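Pullulanase (Bacillus acidopullulyticus, PDB 2WAN) hydrolyses alpha-1,6-glucosidic linkages in pullulan and probably at the branch points of related starch polysaccharides, as a multidomain glycoside hydrolase with an (alpha/beta)8-barrel catalytic domain. Local coordinates at residues V607-V611 / N612-V616; G716-Q719 / D720-A724. One frame throughout, in Å; residues are numbered along the deposited sequence. Where two conformers were deposited one is given.

Interaction 1. Residues V607-V611 / N612-V616; sequences VNYWV and NEYHV
The rings of W610 and Y614 form an offset stack, with planes 28° apart. W610 CZ3 sits over the centre of one face of Y614, and W610 CE3 comes within 3.4 Å of Y614 CD2. CE2 of Y609 meets the edge of the Y614 ring. This aromatic cluster lies on the last turns of helix 597-614 of the catalytic (alpha/beta)8 barrel. E613 CB lies over one face of Y609 in a CH-pi contact, 4.0 Å from the ring centroid. Y609 swings its ring out toward E613 because CG lies opposite the backbone N about the CA-CB bond (chi1 169°). E613 OE2 forms a salt bridge with K535 NZ, and W610 NE1 donates to the backbone O of Y514.

The helix ends at Y614, and H615, with positive phi, is the first residue to leave helical geometry. The N612 N to N608 O bond is nearly straight. By contrast, H615 N reaches V611 O at 3.0 Å with an N-H...O angle of 131°, from above the carbonyl plane. The H615 ring stacks on W419. At the outer end of the cluster, one water accepts from both tyrosine hydroxyls, 2.7 Å from Y609 OH and 2.8 Å from Y614 OH.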
loop_
_atom_site.group_PDB
_atom_site.type_symbol
_atom_site.label_atom_id
_atom_site.label_comp_id
_atom_site.label_asym_id
_atom_site.label_seq_id
_atom_site.Cartn_x
_atom_site.Cartn_y
_atom_site.Cartn_z
ATOM N N VAL A 607 12.261 -6.078 -0.013
ATOM C CA VAL A 607 11.459 -6.982 0.833
ATOM C C VAL A 607 12.147 -8.359 0.919
ATOM O O VAL A 607 12.127 -8.997 1.964
ATOM C CB VAL A 607 9.960 -7.092 0.420
ATOM C CG1 VAL A 607 9.230 -5.771 0.678
ATOM C CG2 VAL A 607 9.800 -7.539 -1.038
ATOM N N ASN A 608 12.784 -8.791 -0.164
ATOM C CA ASN A 608 13.560 -10.036 -0.102
ATOM C C ASN A 608 14.686 -9.943 0.914
ATOM O O ASN A 608 14.929 -10.897 1.648
ATOM C CB ASN A 608 14.130 -10.410 -1.468
ATOM C CG ASN A 608 13.141 -11.201 -2.305
ATOM O OD1 ASN A 608 13.032 -12.421 -2.169
ATOM N ND2 ASN A 608 12.416 -10.510 -3.172
ATOM N N TYR A 609 15.362 -8.793 0.934
ATOM C CA TYR A 609 16.493 -8.568 1.840
ATOM C C TYR A 609 16.009 -8.617 3.295
ATOM O O TYR A 609 16.648 -9.269 4.141
ATOM C CB TYR A 609 17.178 -7.218 1.554
ATOM C CG TYR A 609 18.181 -6.833 2.621
ATOM C CD1 TYR A 609 19.403 -7.524 2.749
ATOM C CD2 TYR A 609 17.916 -5.794 3.516
ATOM C CE1 TYR A 609 20.336 -7.164 3.731
ATOM C CE2 TYR A 609 18.839 -5.436 4.517
ATOM C CZ TYR A 609 20.046 -6.128 4.616
ATOM O OH TYR A 609 20.950 -5.791 5.604
ATOM N N TRP A 610 14.910 -7.921 3.599
ATOM C CA TRP A 610 14.401 -7.937 4.974
ATOM C C TRP A 610 14.006 -9.346 5.446
ATOM O O TRP A 610 14.293 -9.747 6.585
ATOM C CB TRP A 610 13.253 -6.930 5.152
ATOM C CG TRP A 610 13.794 -5.532 5.275
ATOM C CD1 TRP A 610 13.903 -4.608 4.275
ATOM C CD2 TRP A 610 14.366 -4.930 6.444
ATOM N NE1 TRP A 610 14.477 -3.449 4.751
ATOM C CE2 TRP A 610 14.779 -3.623 6.082
ATOM C CE3 TRP A 610 14.568 -5.370 7.770
ATOM C CZ2 TRP A 610 15.373 -2.734 6.998
ATOM C CZ3 TRP A 610 15.157 -4.481 8.698
ATOM C CH2 TRP A 610 15.554 -3.172 8.296
ATOM N N VAL A 611 13.364 -10.118 4.578
ATOM C CA VAL A 611 13.048 -11.503 4.946
ATOM C C VAL A 611 14.325 -12.343 5.099
ATOM O O VAL A 611 14.490 -13.072 6.075
ATOM C CB VAL A 611 12.104 -12.146 3.908
ATOM C CG1 VAL A 611 12.015 -13.673 4.139
ATOM C CG2 VAL A 611 10.703 -11.469 3.999
ATOM N N ASN A 612 15.226 -12.257 4.123
ATOM C CA ASN A 612 16.417 -13.110 4.147
ATOM C C ASN A 612 17.393 -12.757 5.275
ATOM O O ASN A 612 17.865 -13.648 5.988
ATOM C CB ASN A 612 17.120 -13.087 2.792
ATOM C CG ASN A 612 16.359 -13.858 1.703
ATOM O OD1 ASN A 612 15.698 -14.882 1.955
ATOM N ND2 ASN A 612 16.465 -13.361 0.471
ATOM N N GLU A 613 17.669 -11.464 5.465
ATOM C CA GLU A 613 18.673 -11.047 6.447
ATOM C C GLU A 613 18.136 -10.973 7.879
ATOM O O GLU A 613 18.847 -11.342 8.851
ATOM C CB GLU A 613 19.280 -9.689 6.041
ATOM C CG GLU A 613 20.412 -9.191 6.906
ATOM C CD GLU A 613 21.671 -10.075 6.830
ATOM O OE1 GLU A 613 21.898 -10.717 5.771
ATOM O OE2 GLU A 613 22.417 -10.116 7.830
ATOM N N TYR A 614 16.894 -10.491 8.021
ATOM C CA TYR A 614 16.307 -10.264 9.351
ATOM C C TYR A 614 15.254 -11.286 9.781
ATOM O O TYR A 614 14.842 -11.264 10.923
ATOM C CB TYR A 614 15.739 -8.836 9.481
ATOM C CG TYR A 614 16.795 -7.732 9.449
ATOM C CD1 TYR A 614 17.275 -7.146 10.640
ATOM C CD2 TYR A 614 17.311 -7.270 8.232
ATOM C CE1 TYR A 614 18.252 -6.136 10.605
ATOM C CE2 TYR A 614 18.277 -6.257 8.191
ATOM C CZ TYR A 614 18.735 -5.704 9.384
ATOM O OH TYR A 614 19.656 -4.697 9.336
ATOM N N HIS A 615 14.856 -12.194 8.894
ATOM C CA HIS A 615 13.921 -13.292 9.247
ATOM C C HIS A 615 12.543 -12.732 9.639
ATOM O O HIS A 615 11.857 -13.277 10.503
ATOM C CB HIS A 615 14.449 -14.230 10.353
ATOM C CG HIS A 615 15.807 -14.828 10.085
ATOM N ND1 HIS A 615 16.458 -15.609 11.014
ATOM C CD2 HIS A 615 16.652 -14.726 9.025
ATOM C CE1 HIS A 615 17.634 -15.986 10.534
ATOM N NE2 HIS A 615 17.778 -15.464 9.334
ATOM N N VAL A 616 12.170 -11.633 8.999
ATOM C CA VAL A 616 10.833 -11.094 9.250
ATOM C C VAL A 616 9.790 -11.966 8.560
ATOM O O VAL A 616 10.066 -12.667 7.568
ATOM C CB VAL A 616 10.686 -9.583 8.936
ATOM C CG1 VAL A 616 11.580 -8.746 9.884
ATOM C CG2 VAL A 616 10.966 -9.285 7.452
HETATM O O HOH W 1 15.538 -14.016 -2.105
HETATM O O HOH W 2 20.521 -3.484 6.972
#

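Interaction 2. Residues G716-Q719 / D720-A724; sequences GSIQ and DFTSA. With ACT (acetate ion), chain Q.
S717 lays its CB over one face of the F721 ring, 4.0 Å from the centroid, in a CH-pi contact. The same CB also meets T722 CG2 at 3.7 Å. This is the tight part of a compact turn that follows a Schellman motif, in which G716 with positive phi ends helix 707-714. S717 O accepts three backbone N-H groups, from D720, F721 and T722. F721 N comes nearly along the C=O axis, at 3.0 Å, whereas the other two donors stand above the carbonyl plane. T722 OG1 donates to G716 O at 2.9 Å, in the carbonyl plane and on a lone pair. Its chi1 of 69° sets the hydroxyl between the backbone N and carbonyl carbon, turned back to the glycine.

The solvent side is looser, with Q719 and D720 on it. One water links buried S717 OG to OD2 of exposed D720, donating to both, and N682 also binds that carboxylate oxygen. S723 OG donates to an acetate O at 2.7 Å; this ion, probably from the crystallisation liquor, is also held by K672. The turn joins helix 707-714 to barrel strand 728-730. S717, F721 and T722 rest on T728 of that strand, while I718 packs on helix 835-841.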
loop_
_atom_site.group_PDB
_atom_site.type_symbol
_atom_site.label_atom_id
_atom_site.label_comp_id
_atom_site.label_asym_id
_atom_site.label_seq_id
_atom_site.Cartn_x
_atom_site.Cartn_y
_atom_site.Cartn_z
ATOM N N GLY A 716 -16.059 -13.141 6.822
ATOM C CA GLY A 716 -14.749 -12.891 6.224
ATOM C C GLY A 716 -14.842 -12.169 4.899
ATOM O O GLY A 716 -13.977 -12.368 4.040
ATOM N N SER A 717 -15.907 -11.376 4.729
ATOM C CA SER A 717 -16.084 -10.462 3.596
ATOM C C SER A 717 -16.236 -11.107 2.216
ATOM O O SER A 717 -16.116 -10.418 1.197
ATOM C CB SER A 717 -14.963 -9.418 3.594
ATOM O OG SER A 717 -15.068 -8.631 4.770
ATOM N N ILE A 718 -16.518 -12.407 2.205
ATOM C CA ILE A 718 -16.559 -13.206 0.960
ATOM C C ILE A 718 -17.723 -12.838 0.026
ATOM O O ILE A 718 -17.736 -13.233 -1.144
ATOM C CB ILE A 718 -16.574 -14.715 1.263
ATOM C CG1 ILE A 718 -17.806 -15.094 2.092
ATOM C CG2 ILE A 718 -15.235 -15.156 1.958
ATOM C CD1 ILE A 718 -17.956 -16.623 2.333
ATOM N N GLN A 719 -18.683 -12.072 0.543
ATOM C CA GLN A 719 -19.780 -11.555 -0.290
ATOM C C GLN A 719 -19.681 -10.046 -0.449
ATOM O O GLN A 719 -20.592 -9.421 -0.980
ATOM C CB GLN A 719 -21.145 -11.928 0.306
ATOM C CG GLN A 719 -21.412 -13.414 0.292
ATOM C CD GLN A 719 -22.770 -13.764 0.882
ATOM O OE1 GLN A 719 -23.075 -14.931 1.081
ATOM N NE2 GLN A 719 -23.587 -12.753 1.154
ATOM N N ASP A 720 -18.568 -9.464 -0.002
ATOM C CA ASP A 720 -18.396 -8.020 -0.017
ATOM C C ASP A 720 -17.236 -7.705 -0.979
ATOM O O ASP A 720 -17.471 -7.128 -2.046
ATOM C CB ASP A 720 -18.171 -7.521 1.433
ATOM C CG ASP A 720 -18.008 -6.004 1.545
ATOM O OD1 ASP A 720 -18.150 -5.278 0.532
ATOM O OD2 ASP A 720 -17.746 -5.525 2.673
ATOM N N PHE A 721 -16.007 -8.105 -0.639
ATOM C CA PHE A 721 -14.854 -7.784 -1.494
ATOM C C PHE A 721 -13.730 -8.825 -1.524
ATOM O O PHE A 721 -12.707 -8.587 -2.166
ATOM C CB PHE A 721 -14.272 -6.404 -1.112
ATOM C CG PHE A 721 -13.753 -6.340 0.292
ATOM C CD1 PHE A 721 -12.451 -6.748 0.585
ATOM C CD2 PHE A 721 -14.571 -5.909 1.328
ATOM C CE1 PHE A 721 -11.962 -6.718 1.907
ATOM C CE2 PHE A 721 -14.099 -5.876 2.626
ATOM C CZ PHE A 721 -12.789 -6.292 2.921
ATOM N N THR A 722 -13.902 -9.966 -0.857
ATOM C CA THR A 722 -12.845 -10.996 -0.845
ATOM C C THR A 722 -13.221 -12.256 -1.598
ATOM O O THR A 722 -14.398 -12.558 -1.762
ATOM C CB THR A 722 -12.412 -11.432 0.588
ATOM O OG1 THR A 722 -13.482 -12.159 1.206
ATOM C CG2 THR A 722 -12.016 -10.238 1.440
ATOM N N SER A 723 -12.201 -12.982 -2.055
ATOM C CA SER A 723 -12.370 -14.336 -2.574
ATOM C C SER A 723 -12.050 -15.409 -1.547
ATOM O O SER A 723 -12.402 -16.588 -1.735
ATOM C CB SER A 723 -11.481 -14.537 -3.803
ATOM O OG SER A 723 -11.990 -13.760 -4.876
ATOM N N ALA A 724 -11.362 -15.011 -0.473
ATOM C CA ALA A 724 -10.964 -15.915 0.594
ATOM C C ALA A 724 -10.840 -15.075 1.876
ATOM O O ALA A 724 -10.518 -13.892 1.793
ATOM C CB ALA A 724 -9.609 -16.571 0.261
HETATM C C ACT Q . -15.164 -13.838 -6.189
HETATM O O ACT Q . -14.718 -13.545 -5.061
HETATM O OXT ACT Q . -14.823 -13.085 -7.124
HETATM C CH3 ACT Q . -16.068 -15.011 -6.403
HETATM O O HOH W 3 -17.084 -6.857 4.988
#

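Both interactions are local and belong to the catalytic barrel, but they hold different elements. Their centres lie about 30 Å apart, and they do not touch. Interaction 1 is the end of a helix that packs against helices 529-543 and 629-642 and strand 618-621. Its chemistry is mainly aromatic and apolar, over regular helical backbone bonds. Interaction 2 lies in an irregular connection between a helix and a strand, where converging backbone bonds shape the turn. Interaction 1 has two water bridges between side chains, interaction 2 has one. Interaction 1 buries its tyrosine, tryptophan and valine residues and exposes N612. Interaction 2 buries G716, S717, F721 and T722 but exposes Q719, D720 and S723.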